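Local coordinates for protein c-di-GMP synthase (Capnocytophaga granulosa, PDB 6WT9) that synthesizes the second messenger 3',3'-c-di-GMP from two molecules of GTP as the nucleotidyltransferase of a CBASS antiphage defence system, at residues Gln290-Leu295 against Lys341-Asn346. Numbering follows the deposited sequence.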
ATOM      1  N   GLN A 290     -15.495   9.579  12.881  1.00 13.86           N
ATOM      2  CA  GLN A 290     -14.795  10.813  13.217  1.00 10.13           C
ATOM      3  C   GLN A 290     -13.434  10.923  12.543  1.00 16.71           C
ATOM      4  O   GLN A 290     -12.841  12.007  12.560  1.00 12.40           O
ATOM      5  CB  GLN A 290     -14.639  10.920  14.734  1.00 12.67           C
ATOM      6  CG  GLN A 290     -15.965  11.031  15.472  1.00 15.42           C
ATOM      7  CD  GLN A 290     -15.842  10.707  16.944  1.00 21.34           C
ATOM      8  OE1 GLN A 290     -14.913  10.017  17.365  1.00 19.69           O
ATOM      9  NE2 GLN A 290     -16.784  11.201  17.740  1.00 22.36           N
ATOM     10  N   LEU A 291     -12.923   9.840  11.954  1.00 12.05           N
ATOM     11  CA  LEU A 291     -11.681   9.935  11.201  1.00 10.39           C
ATOM     12  C   LEU A 291     -11.846  10.744   9.920  1.00 12.87           C
ATOM     13  O   LEU A 291     -10.853  11.267   9.402  1.00 10.76           O
ATOM     14  CB  LEU A 291     -11.155   8.536  10.873  1.00 14.52           C
ATOM     15  CG  LEU A 291     -10.830   7.639  12.069  1.00 10.31           C
ATOM     16  CD1 LEU A 291     -10.400   6.257  11.607  1.00  6.07           C
ATOM     17  CD2 LEU A 291      -9.754   8.276  12.939  1.00 12.91           C
ATOM     18  N   VAL A 292     -13.068  10.870   9.408  1.00 10.79           N
ATOM     19  CA  VAL A 292     -13.316  11.605   8.168  1.00 11.57           C
ATOM     20  C   VAL A 292     -13.108  13.103   8.384  1.00 15.84           C
ATOM     21  O   VAL A 292     -12.389  13.727   7.588  1.00 16.12           O
ATOM     22  CB  VAL A 292     -14.717  11.301   7.608  1.00  8.39           C
ATOM     23  CG1 VAL A 292     -15.003  12.167   6.390  1.00  7.41           C
ATOM     24  CG2 VAL A 292     -14.833   9.827   7.252  1.00  8.05           C
ATOM     25  N   PRO A 293     -13.692  13.734   9.413  1.00 14.41           N
ATOM     26  CA  PRO A 293     -13.370  15.154   9.652  1.00 16.91           C
ATOM     27  C   PRO A 293     -11.901  15.393   9.952  1.00 17.54           C
ATOM     28  O   PRO A 293     -11.377  16.471   9.647  1.00 12.88           O
ATOM     29  CB  PRO A 293     -14.253  15.522  10.854  1.00 17.56           C
ATOM     30  CG  PRO A 293     -15.347  14.520  10.846  1.00 18.60           C
ATOM     31  CD  PRO A 293     -14.738  13.260  10.342  1.00 12.64           C
ATOM     32  N   ILE A 294     -11.220  14.411  10.547  1.00 16.38           N
ATOM     33  CA  ILE A 294      -9.799  14.556  10.838  1.00 19.37           C
ATOM     34  C   ILE A 294      -8.983  14.502   9.552  1.00 20.44           C
ATOM     35  O   ILE A 294      -8.023  15.262   9.377  1.00 19.50           O
ATOM     36  CB  ILE A 294      -9.361  13.482  11.848  1.00 17.72           C
ATOM     37  CG1 ILE A 294     -10.024  13.754  13.199  1.00 16.67           C
ATOM     38  CG2 ILE A 294      -7.843  13.440  11.978  1.00 19.80           C
ATOM     39  CD1 ILE A 294      -9.907  12.622  14.173  1.00 16.34           C
ATOM     40  N   LEU A 295      -9.351  13.612   8.629  1.00 19.92           N
ATOM     41  CA  LEU A 295      -8.703  13.597   7.322  1.00 16.51           C
ATOM     42  C   LEU A 295      -8.998  14.878   6.552  1.00 15.06           C
ATOM     43  O   LEU A 295      -8.137  15.387   5.823  1.00 12.35           O
ATOM     44  CB  LEU A 295      -9.151  12.373   6.524  1.00 14.72           C
ATOM     45  CG  LEU A 295      -8.549  11.042   6.972  1.00 16.19           C
ATOM     46  CD1 LEU A 295      -9.181   9.880   6.227  1.00 12.23           C
ATOM     47  CD2 LEU A 295      -7.042  11.054   6.763  1.00 23.74           C
ATOM     48  N   LYS A 341     -14.249  16.110   1.416  1.00 18.79           N
ATOM     49  CA  LYS A 341     -15.251  17.120   1.737  1.00 18.68           C
ATOM     50  C   LYS A 341     -16.656  16.626   1.412  1.00 19.41           C
ATOM     51  O   LYS A 341     -17.602  16.883   2.168  1.00 18.37           O
ATOM     52  CB  LYS A 341     -14.939  18.413   0.979  1.00 25.32           C
ATOM     53  CG  LYS A 341     -15.986  19.501   1.116  1.00 39.43           C
ATOM     54  CD  LYS A 341     -15.644  20.702   0.245  1.00 50.26           C
ATOM     55  CE  LYS A 341     -14.627  21.615   0.912  1.00 59.34           C
ATOM     56  NZ  LYS A 341     -15.227  22.383   2.042  1.00 68.30           N
ATOM     57  N   ILE A 342     -16.810  15.903   0.301  1.00 16.00           N
ATOM     58  CA  ILE A 342     -18.120  15.377  -0.073  1.00 20.17           C
ATOM     59  C   ILE A 342     -18.583  14.332   0.934  1.00 17.00           C
ATOM     60  O   ILE A 342     -19.727  14.364   1.402  1.00 15.27           O
ATOM     61  CB  ILE A 342     -18.081  14.803  -1.501  1.00 24.51           C
ATOM     62  CG1 ILE A 342     -17.912  15.926  -2.525  1.00 22.96           C
ATOM     63  CG2 ILE A 342     -19.340  13.995  -1.786  1.00 25.07           C
ATOM     64  CD1 ILE A 342     -17.813  15.434  -3.956  1.00 20.80           C
ATOM     65  N   ILE A 343     -17.704  13.386   1.276  1.00 18.10           N
ATOM     66  CA  ILE A 343     -18.057  12.361   2.258  1.00 16.98           C
ATOM     67  C   ILE A 343     -18.400  13.006   3.595  1.00 13.79           C
ATOM     68  O   ILE A 343     -19.419  12.683   4.217  1.00 14.24           O
ATOM     69  CB  ILE A 343     -16.911  11.345   2.413  1.00 10.99           C
ATOM     70  CG1 ILE A 343     -16.565  10.701   1.068  1.00 16.52           C
ATOM     71  CG2 ILE A 343     -17.287  10.285   3.438  1.00  6.72           C
ATOM     72  CD1 ILE A 343     -17.646   9.804   0.531  1.00 28.28           C
ATOM     73  N   TYR A 344     -17.544  13.923   4.053  1.00  9.77           N
ATOM     74  CA  TYR A 344     -17.752  14.595   5.332  1.00 10.17           C
ATOM     75  C   TYR A 344     -19.112  15.283   5.377  1.00 12.57           C
ATOM     76  O   TYR A 344     -19.846  15.168   6.364  1.00 15.21           O
ATOM     77  CB  TYR A 344     -16.614  15.597   5.561  1.00 12.31           C
ATOM     78  CG  TYR A 344     -16.621  16.348   6.880  1.00 13.92           C
ATOM     79  CD1 TYR A 344     -17.435  15.961   7.937  1.00 17.93           C
ATOM     80  CD2 TYR A 344     -15.801  17.452   7.061  1.00 12.11           C
ATOM     81  CE1 TYR A 344     -17.436  16.658   9.130  1.00 20.11           C
ATOM     82  CE2 TYR A 344     -15.793  18.151   8.251  1.00 14.48           C
ATOM     83  CZ  TYR A 344     -16.611  17.750   9.283  1.00 20.34           C
ATOM     84  OH  TYR A 344     -16.602  18.445  10.470  1.00 25.94           O
ATOM     85  N   SER A 345     -19.470  15.994   4.306  1.00 14.34           N
ATOM     86  CA  SER A 345     -20.734  16.721   4.295  1.00 19.02           C
ATOM     87  C   SER A 345     -21.923  15.768   4.364  1.00 22.42           C
ATOM     88  O   SER A 345     -22.920  16.055   5.037  1.00 22.59           O
ATOM     89  CB  SER A 345     -20.816  17.604   3.050  1.00 18.71           C
ATOM     90  OG  SER A 345     -20.874  16.825   1.871  1.00 25.32           O
ATOM     91  N   ASN A 346     -21.833  14.625   3.683  1.00 18.33           N
ATOM     92  CA  ASN A 346     -22.897  13.629   3.730  1.00 21.09           C
ATOM     93  C   ASN A 346     -22.916  12.846   5.036  1.00 19.70           C
ATOM     94  O   ASN A 346     -23.888  12.128   5.293  1.00 18.75           O
ATOM     95  CB  ASN A 346     -22.763  12.651   2.557  1.00 21.54           C
ATOM     96  CG  ASN A 346     -22.794  13.345   1.208  1.00 24.14           C
ATOM     97  OD1 ASN A 346     -23.311  14.455   1.081  1.00 27.52           O
ATOM     98  ND2 ASN A 346     -22.242  12.692   0.192  1.00 19.62           N
TER
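With chi1 of Y344 at -177°, CG stands opposite the backbone N and the phenol reaches from helix 327-347 across to P293 in the first turn of helix 291-304. V292 has the matching setting: its first torsion turns CG1 away from its own N and points this methyl at the backbone of the other helix, where it lies 3.8 Å from Y344 CA and 3.9 Å from Y344 CB.

The proline and the phenol cross at about a right angle. P293 CB sits over one face of the tyrosine ring, 25° off the ring normal, a CH-pi contact displaced toward the hydroxyl-bearing rim. This places P293 CB 3.6 Å from Y344 CZ. P293 CG lies over the same face, nearer its rim, 3.4 Å from Y344 CE1. The Y344 ring also meets that of Y296, one turn further along helix 291-304, with the planes inclined to each other.

This is helix-on-helix packing in the C-terminal helical part of the CD-NTase, well away from the mixed sheet of the nucleotidyltransferase core. The short segments run roughly antiparallel, at 141°, with their axes 9.3 Å apart, and the CA atoms of V292 and Y344 are the nearest pair across the two segments. On the buried side, I343 CG2 comes within 4.2 Å of V292 CG1, while its longer branch leads away from helix 291-304. Both residues pack on I45 of helix 40-49, and V292 also touches F252 of helix 245-259. No hydrogen bond links the two segments.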